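Local coordinates for cysteine protease (PDB 5HU4), which acts as a transpeptidase that anchors surface proteins to the cell wall, cleaving their C-terminal sorting signal and forming a thioester intermediate, at residues E86-E92 with T118-V124; F59-M63 with L108-D112. All blocks are in the same frame, centred on the assembly; numbering follows the deposited sequence.

Contact 1 of 2, residues E86-E92 with T118-V124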
ATOM      1  N   GLU A  86      10.721  -4.750  -5.987  1.00 25.28           N
ATOM      2  CA  GLU A  86      10.205  -5.434  -7.166  1.00 26.38           C
ATOM      3  C   GLU A  86       8.851  -4.874  -7.604  1.00 24.87           C
ATOM      4  O   GLU A  86       7.991  -4.554  -6.782  1.00 26.41           O
ATOM      5  CB  GLU A  86      10.118  -6.946  -6.907  1.00 24.84           C
ATOM      6  CG  GLU A  86       8.738  -7.488  -6.569  1.00 32.08           C
ATOM      7  CD  GLU A  86       8.750  -8.982  -6.291  1.00 39.67           C
ATOM      8  OE1 GLU A  86       9.203  -9.383  -5.197  1.00 37.19           O
ATOM      9  OE2 GLU A  86       8.310  -9.756  -7.169  1.00 44.87           O
ATOM     10  N   THR A  87       8.698  -4.716  -8.914  1.00 24.32           N
ATOM     11  CA  THR A  87       7.439  -4.301  -9.517  1.00 23.42           C
ATOM     12  C   THR A  87       7.084  -5.295 -10.615  1.00 27.96           C
ATOM     13  O   THR A  87       7.934  -5.650 -11.431  1.00 30.17           O
ATOM     14  CB  THR A  87       7.516  -2.881 -10.110  1.00 26.09           C
ATOM     15  OG1 THR A  87       8.542  -2.833 -11.108  1.00 26.98           O
ATOM     16  CG2 THR A  87       7.821  -1.860  -9.024  1.00 22.91           C
ATOM     17  N   LYS A  88       5.836  -5.747 -10.638  1.00 26.04           N
ATOM     18  CA  LYS A  88       5.448  -6.795 -11.572  1.00 24.95           C
ATOM     19  C   LYS A  88       3.963  -6.771 -11.909  1.00 25.87           C
ATOM     20  O   LYS A  88       3.154  -6.194 -11.182  1.00 26.10           O
ATOM     21  CB  LYS A  88       5.822  -8.165 -11.002  1.00 27.05           C
ATOM     22  CG  LYS A  88       5.128  -8.497  -9.690  1.00 29.74           C
ATOM     23  CD  LYS A  88       5.640  -9.802  -9.101  1.00 33.31           C
ATOM     24  CE  LYS A  88       5.122 -10.009  -7.686  1.00 34.89           C
ATOM     25  NZ  LYS A  88       5.820 -11.127  -6.996  1.00 38.38           N
ATOM     26  N   THR A  89       3.619  -7.402 -13.026  1.00 28.63           N
ATOM     27  CA  THR A  89       2.229  -7.594 -13.413  1.00 27.90           C
ATOM     28  C   THR A  89       1.891  -9.079 -13.364  1.00 28.15           C
ATOM     29  O   THR A  89       2.573  -9.898 -13.977  1.00 28.80           O
ATOM     30  CB  THR A  89       1.945  -7.046 -14.823  1.00 25.69           C
ATOM     31  OG1 THR A  89       2.313  -5.662 -14.882  1.00 24.74           O
ATOM     32  CG2 THR A  89       0.469  -7.191 -15.165  1.00 27.59           C
ATOM     33  N   ILE A  90       0.843  -9.423 -12.622  1.00 27.61           N
ATOM     34  CA  ILE A  90       0.445 -10.817 -12.465  1.00 28.41           C
ATOM     35  C   ILE A  90      -1.032 -11.018 -12.784  1.00 31.66           C
ATOM     36  O   ILE A  90      -1.788 -10.053 -12.899  1.00 32.82           O
ATOM     37  CB  ILE A  90       0.709 -11.326 -11.034  1.00 29.49           C
ATOM     38  CG1 ILE A  90      -0.163 -10.568 -10.031  1.00 28.37           C
ATOM     39  CG2 ILE A  90       2.179 -11.180 -10.676  1.00 29.34           C
ATOM     40  CD1 ILE A  90      -0.126 -11.145  -8.631  1.00 32.44           C
ATOM     41  N   ASP A  91      -1.437 -12.277 -12.925  1.00 30.01           N
ATOM     42  CA  ASP A  91      -2.846 -12.611 -13.078  1.00 34.72           C
ATOM     43  C   ASP A  91      -3.511 -12.588 -11.706  1.00 34.72           C
ATOM     44  O   ASP A  91      -2.868 -12.888 -10.699  1.00 35.11           O
ATOM     45  CB  ASP A  91      -3.015 -13.979 -13.744  1.00 35.34           C
ATOM     46  CG  ASP A  91      -4.453 -14.266 -14.133  1.00 39.16           C
ATOM     47  OD1 ASP A  91      -5.187 -14.860 -13.315  1.00 40.95           O
ATOM     48  OD2 ASP A  91      -4.850 -13.897 -15.259  1.00 41.30           O
ATOM     49  N   GLU A  92      -4.792 -12.231 -11.665  1.00 32.52           N
ATOM     50  CA  GLU A  92      -5.505 -12.063 -10.400  1.00 31.62           C
ATOM     51  C   GLU A  92      -5.607 -13.365  -9.614  1.00 32.94           C
ATOM     52  O   GLU A  92      -5.795 -13.351  -8.397  1.00 34.19           O
ATOM     53  CB  GLU A  92      -6.903 -11.497 -10.652  1.00 32.91           C
ATOM     54  CG  GLU A  92      -7.751 -12.335 -11.594  1.00 34.76           C
ATOM     55  CD  GLU A  92      -9.149 -11.775 -11.773  1.00 37.84           C
ATOM     56  OE1 GLU A  92      -9.405 -10.645 -11.303  1.00 38.01           O
ATOM     57  OE2 GLU A  92      -9.994 -12.465 -12.380  1.00 38.50           O
ATOM     58  N   THR A 118      -8.209  -9.001 -15.614  1.00 32.57           N
ATOM     59  CA  THR A 118      -7.827 -10.127 -14.775  1.00 33.65           C
ATOM     60  C   THR A 118      -6.370  -9.995 -14.354  1.00 35.55           C
ATOM     61  O   THR A 118      -5.815 -10.887 -13.716  1.00 35.34           O
ATOM     62  CB  THR A 118      -8.026 -11.469 -15.498  1.00 34.81           C
ATOM     63  OG1 THR A 118      -7.206 -11.506 -16.674  1.00 34.12           O
ATOM     64  CG2 THR A 118      -9.482 -11.647 -15.895  1.00 33.29           C
ATOM     65  N   LYS A 119      -5.755  -8.876 -14.720  1.00 30.44           N
ATOM     66  CA  LYS A 119      -4.344  -8.655 -14.434  1.00 30.28           C
ATOM     67  C   LYS A 119      -4.145  -7.618 -13.334  1.00 30.03           C
ATOM     68  O   LYS A 119      -4.883  -6.635 -13.246  1.00 29.82           O
ATOM     69  CB  LYS A 119      -3.607  -8.229 -15.708  1.00 31.36           C
ATOM     70  CG  LYS A 119      -3.496  -9.328 -16.761  1.00 37.61           C
ATOM     71  CD  LYS A 119      -3.472 -10.715 -16.121  1.00 45.74           C
ATOM     72  CE  LYS A 119      -3.293 -11.814 -17.159  1.00 43.52           C
ATOM     73  NZ  LYS A 119      -1.982 -11.726 -17.864  1.00 47.11           N
ATOM     74  N   ARG A 120      -3.143  -7.851 -12.493  1.00 27.63           N
ATOM     75  CA  ARG A 120      -2.851  -6.963 -11.375  1.00 24.60           C
ATOM     76  C   ARG A 120      -1.419  -6.453 -11.440  1.00 27.78           C
ATOM     77  O   ARG A 120      -0.507  -7.193 -11.811  1.00 27.13           O
ATOM     78  CB  ARG A 120      -3.077  -7.684 -10.044  1.00 27.39           C
ATOM     79  CG  ARG A 120      -4.485  -8.208  -9.835  1.00 28.00           C
ATOM     80  CD  ARG A 120      -5.463  -7.080  -9.563  1.00 27.79           C
ATOM     81  NE  ARG A 120      -6.839  -7.562  -9.500  1.00 26.79           N
ATOM     82  CZ  ARG A 120      -7.621  -7.726 -10.561  1.00 29.66           C
ATOM     83  NH1 ARG A 120      -7.168  -7.443 -11.775  1.00 30.62           N
ATOM     84  NH2 ARG A 120      -8.861  -8.171 -10.409  1.00 33.54           N
ATOM     85  N   PHE A 121      -1.222  -5.188 -11.082  1.00 27.31           N
ATOM     86  CA  PHE A 121       0.126  -4.661 -10.914  1.00 23.68           C
ATOM     87  C   PHE A 121       0.521  -4.780  -9.449  1.00 24.66           C
ATOM     88  O   PHE A 121      -0.251  -4.417  -8.559  1.00 22.74           O
ATOM     89  CB  PHE A 121       0.221  -3.207 -11.379  1.00 22.39           C
ATOM     90  CG  PHE A 121       1.604  -2.623 -11.263  1.00 22.98           C
ATOM     91  CD1 PHE A 121       1.999  -1.957 -10.113  1.00 25.37           C
ATOM     92  CD2 PHE A 121       2.511  -2.743 -12.305  1.00 25.60           C
ATOM     93  CE1 PHE A 121       3.272  -1.424 -10.004  1.00 23.34           C
ATOM     94  CE2 PHE A 121       3.783  -2.209 -12.200  1.00 25.68           C
ATOM     95  CZ  PHE A 121       4.162  -1.549 -11.049  1.00 22.70           C
ATOM     96  N   VAL A 122       1.721  -5.294  -9.201  1.00 23.98           N
ATOM     97  CA  VAL A 122       2.182  -5.516  -7.837  1.00 23.10           C
ATOM     98  C   VAL A 122       3.502  -4.802  -7.564  1.00 24.11           C
ATOM     99  O   VAL A 122       4.435  -4.872  -8.365  1.00 22.90           O
ATOM    100  CB  VAL A 122       2.355  -7.018  -7.542  1.00 22.60           C
ATOM    101  CG1 VAL A 122       2.728  -7.235  -6.085  1.00 24.74           C
ATOM    102  CG2 VAL A 122       1.082  -7.773  -7.879  1.00 22.61           C
ATOM    103  N   ALA A 123       3.566  -4.113  -6.430  1.00 21.69           N
ATOM    104  CA  ALA A 123       4.796  -3.472  -5.986  1.00 21.37           C
ATOM    105  C   ALA A 123       5.173  -3.972  -4.594  1.00 23.03           C
ATOM    106  O   ALA A 123       4.409  -3.814  -3.640  1.00 21.03           O
ATOM    107  CB  ALA A 123       4.642  -1.960  -5.988  1.00 19.04           C
ATOM    108  N   VAL A 124       6.351  -4.578  -4.488  1.00 22.42           N
ATOM    109  CA  VAL A 124       6.830  -5.108  -3.216  1.00 20.28           C
ATOM    110  C   VAL A 124       7.970  -4.254  -2.668  1.00 24.59           C
ATOM    111  O   VAL A 124       8.896  -3.893  -3.397  1.00 26.10           O
ATOM    112  CB  VAL A 124       7.307  -6.570  -3.358  1.00 24.01           C
ATOM    113  CG1 VAL A 124       8.040  -7.030  -2.103  1.00 23.62           C
ATOM    114  CG2 VAL A 124       6.130  -7.485  -3.664  1.00 24.58           C
TER
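Glu92 and Arg120 form a salt bridge across the two segments, with OE1 of Glu92 2.7 Å from NH2 of Arg120. The carboxylate and guanidinium planes are turned 77° against each other, so the pair meets through one oxygen and one nitrogen and not side by side. Glu92 CB sits over the centre of one guanidinium face. On the face of the sheet that carries Arg120, Ile90 CD1 meets Val122 CG2 at 3.7 Å. Lys88 then lies alongside Val122, and Glu86 alongside Val124. Lys88 NZ makes a salt bridge with Glu86 OE2 (2.8 Å) and comes to it from above the carboxylate plane. On the other face, Phe121 CZ touches Thr87 CB at 3.7 Å. CG of Phe121 is anti to the backbone N (chi1 -178°), and this lays one ring face against Lys88 O.

The backbone fixes these positions. Glu86, Lys88 and Ile90 pair with Val124, Val122 and Arg120 through two hydrogen bonds each, as in a regular antiparallel sheet. Glu92 N adds one to Thr118 O at 2.7 Å. The guanidinium is steadied further by NH1, which hydrogen-bonds to Lys119 O and to Thr117 O. Its place beside Cys111 is consistent with the active-site arginine of sortases.

Val97, from a loop, packs on Ile90 and Val122. In the sheet of the sortase fold, strand 119-132 lies between strands 78-91 and 105-111.

Contact 2 of 2, residues F59-M63 with L108-D112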
ATOM      1  N   PHE A  59      -4.756   3.927  -5.817  1.00 21.85           N
ATOM      2  CA  PHE A  59      -3.520   3.226  -6.159  1.00 22.25           C
ATOM      3  C   PHE A  59      -3.194   3.284  -7.645  1.00 20.25           C
ATOM      4  O   PHE A  59      -2.314   2.572  -8.121  1.00 21.76           O
ATOM      5  CB  PHE A  59      -3.587   1.766  -5.712  1.00 19.88           C
ATOM      6  CG  PHE A  59      -2.983   1.522  -4.360  1.00 21.00           C
ATOM      7  CD1 PHE A  59      -2.544   2.582  -3.584  1.00 20.37           C
ATOM      8  CD2 PHE A  59      -2.839   0.234  -3.872  1.00 18.96           C
ATOM      9  CE1 PHE A  59      -1.986   2.362  -2.342  1.00 19.17           C
ATOM     10  CE2 PHE A  59      -2.281   0.008  -2.631  1.00 16.14           C
ATOM     11  CZ  PHE A  59      -1.854   1.073  -1.864  1.00 19.47           C
ATOM     12  N   GLY A  60      -3.917   4.124  -8.374  1.00 21.21           N
ATOM     13  CA  GLY A  60      -3.594   4.404  -9.761  1.00 21.57           C
ATOM     14  C   GLY A  60      -2.140   4.781 -10.016  1.00 22.53           C
ATOM     15  O   GLY A  60      -1.496   4.186 -10.880  1.00 23.86           O
ATOM     16  N   PRO A  61      -1.611   5.769  -9.270  1.00 23.49           N
ATOM     17  CA  PRO A  61      -0.241   6.236  -9.527  1.00 21.97           C
ATOM     18  C   PRO A  61       0.880   5.239  -9.210  1.00 23.90           C
ATOM     19  O   PRO A  61       2.012   5.485  -9.626  1.00 22.31           O
ATOM     20  CB  PRO A  61      -0.117   7.461  -8.612  1.00 20.53           C
ATOM     21  CG  PRO A  61      -1.511   7.912  -8.388  1.00 20.33           C
ATOM     22  CD  PRO A  61      -2.311   6.655  -8.322  1.00 19.76           C
ATOM     23  N   ILE A  62       0.596   4.150  -8.501  1.00 20.92           N
ATOM     24  CA  ILE A  62       1.664   3.216  -8.142  1.00 20.28           C
ATOM     25  C   ILE A  62       2.062   2.354  -9.339  1.00 22.14           C
ATOM     26  O   ILE A  62       2.985   1.544  -9.249  1.00 20.93           O
ATOM     27  CB  ILE A  62       1.274   2.302  -6.957  1.00 20.46           C
ATOM     28  CG1 ILE A  62       0.370   1.160  -7.420  1.00 23.76           C
ATOM     29  CG2 ILE A  62       0.630   3.115  -5.843  1.00 19.88           C
ATOM     30  CD1 ILE A  62       0.264   0.033  -6.416  1.00 23.27           C
ATOM     31  N   MET A  63       1.365   2.535 -10.457  1.00 23.14           N
ATOM     32  CA  MET A  63       1.769   1.931 -11.720  1.00 24.47           C
ATOM     33  C   MET A  63       3.127   2.475 -12.147  1.00 23.81           C
ATOM     34  O   MET A  63       3.904   1.789 -12.814  1.00 25.89           O
ATOM     35  CB  MET A  63       0.730   2.205 -12.811  1.00 22.90           C
ATOM     36  CG  MET A  63      -0.620   1.550 -12.584  1.00 26.55           C
ATOM     37  SD  MET A  63      -0.662  -0.176 -13.107  1.00 36.33           S
ATOM     38  CE  MET A  63      -0.026  -0.044 -14.777  1.00 22.49           C
ATOM     39  N   LEU A 108       1.857  -3.826  -2.406  1.00 21.33           N
ATOM     40  CA  LEU A 108       0.818  -2.966  -2.959  1.00 20.12           C
ATOM     41  C   LEU A 108       0.204  -3.596  -4.205  1.00 21.25           C
ATOM     42  O   LEU A 108       0.916  -3.966  -5.139  1.00 19.80           O
ATOM     43  CB  LEU A 108       1.381  -1.582  -3.284  1.00 17.81           C
ATOM     44  CG  LEU A 108       2.119  -0.883  -2.140  1.00 18.37           C
ATOM     45  CD1 LEU A 108       2.414   0.565  -2.494  1.00 17.40           C
ATOM     46  CD2 LEU A 108       1.316  -0.975  -0.852  1.00 19.24           C
ATOM     47  N   ILE A 109      -1.120  -3.714  -4.213  1.00 20.04           N
ATOM     48  CA  ILE A 109      -1.816  -4.387  -5.303  1.00 20.17           C
ATOM     49  C   ILE A 109      -2.909  -3.517  -5.914  1.00 21.37           C
ATOM     50  O   ILE A 109      -3.765  -2.984  -5.206  1.00 20.30           O
ATOM     51  CB  ILE A 109      -2.445  -5.713  -4.829  1.00 22.08           C
ATOM     52  CG1 ILE A 109      -1.390  -6.598  -4.161  1.00 22.80           C
ATOM     53  CG2 ILE A 109      -3.101  -6.443  -5.994  1.00 21.29           C
ATOM     54  CD1 ILE A 109      -1.924  -7.920  -3.668  1.00 27.66           C
ATOM     55  N   THR A 110      -2.871  -3.380  -7.236  1.00 19.06           N
ATOM     56  CA  THR A 110      -3.903  -2.654  -7.965  1.00 22.44           C
ATOM     57  C   THR A 110      -4.101  -3.257  -9.350  1.00 23.43           C
ATOM     58  O   THR A 110      -3.243  -3.989  -9.846  1.00 24.94           O
ATOM     59  CB  THR A 110      -3.557  -1.157  -8.104  1.00 22.39           C
ATOM     60  OG1 THR A 110      -4.723  -0.429  -8.511  1.00 20.61           O
ATOM     61  CG2 THR A 110      -2.443  -0.948  -9.120  1.00 24.06           C
ATOM     62  N   CYS A 111      -5.238  -2.958  -9.967  1.00 22.44           N
ATOM     63  CA  CYS A 111      -5.501  -3.407 -11.328  1.00 24.37           C
ATOM     64  C   CYS A 111      -4.571  -2.677 -12.290  1.00 25.21           C
ATOM     65  O   CYS A 111      -4.208  -1.525 -12.052  1.00 26.63           O
ATOM     66  CB  CYS A 111      -6.964  -3.168 -11.707  1.00 21.20           C
ATOM     67  SG  CYS A 111      -8.161  -3.808 -10.511  1.00 29.01           S
ATOM     68  N   ASP A 112      -4.177  -3.347 -13.369  1.00 24.73           N
ATOM     69  CA  ASP A 112      -3.260  -2.741 -14.326  1.00 27.12           C
ATOM     70  C   ASP A 112      -3.998  -1.785 -15.260  1.00 25.78           C
ATOM     71  O   ASP A 112      -3.376  -1.041 -16.019  1.00 27.51           O
ATOM     72  CB  ASP A 112      -2.527  -3.818 -15.131  1.00 29.53           C
ATOM     73  CG  ASP A 112      -3.413  -4.487 -16.162  1.00 30.86           C
ATOM     74  OD1 ASP A 112      -4.569  -4.824 -15.830  1.00 32.06           O
ATOM     75  OD2 ASP A 112      -2.952  -4.678 -17.307  1.00 33.96           O
TER
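Thr110 OG1 rests 3.7 Å from Phe59 CB and is hydrogen-bonded to Gly49 O. The hydroxyl is thus satisfied inside a buried contact. It lies anti to the backbone N (chi1 -165°), which places the methyl CG2 beside Phe59 O. Ile62 comes from the other segment to meet this methyl tip to tip, with CD1 of Ile62 and CG2 of Thr110 3.9 Å apart.

Further back along the strand, Ile62 CD1 packs on Leu108 CB at 3.7 Å. The Phe59 side chain crosses that of Leu108 at about a right angle, and its CZ reaches Leu108 CD2 at 3.9 Å. The ring also turns its edge to the backbone. Ile109 O lies in the ring plane, 3.6 Å from Phe59 CD2.

No hydrogen bond joins the two segments. Residues 61-63 lie in a 3-10 segment of the loop between strands 44-48 and 70-74. This segment packs against strand 105-111 of the sortase beta-barrel, which ends at the active-site Cys111. CB of Cys111 leaves the strand on the side away from residues 59-63. The Cys111 side chain lies about 5 Å from that of His50, the other active-site residue, which serves as proton donor/acceptor.

Met63 reaches the strand end. Its chain bends at chi2 and chi3 (-82° and -52°), bringing SD to 3.9 Å from Cys111 O and CE to 3.7 Å from Asp112 O. Cys111 O accepts a hydrogen bond from His51 ND1. Asp112 OD1 is hydrogen-bonded to Thr117 OG1.

How the contacts relate
Contacts 1 and 2 have centres 8 Å apart and meet where strands 119-132 and 105-111 pair. Phe121 N lies 2.7 Å from Thr110 O, and Ala123 O lies 2.8 Å from Leu108 N; both are probable hydrogen bonds. The Phe121 ring also joins them, since its CE1 packs on Ile62 O and its side chain touches Met63. Cys111, the active-site nucleophile that forms the acyl-thioester, lies at this seam. The side chain of Arg120 of contact 1 comes within about 4 Å of its side chain, consistent with a place in the active site. The His50 side chain is about 8 Å from that of Arg120. Thr117 hydrogen-bonds to groups of both contacts, linking Arg120 with Asp112.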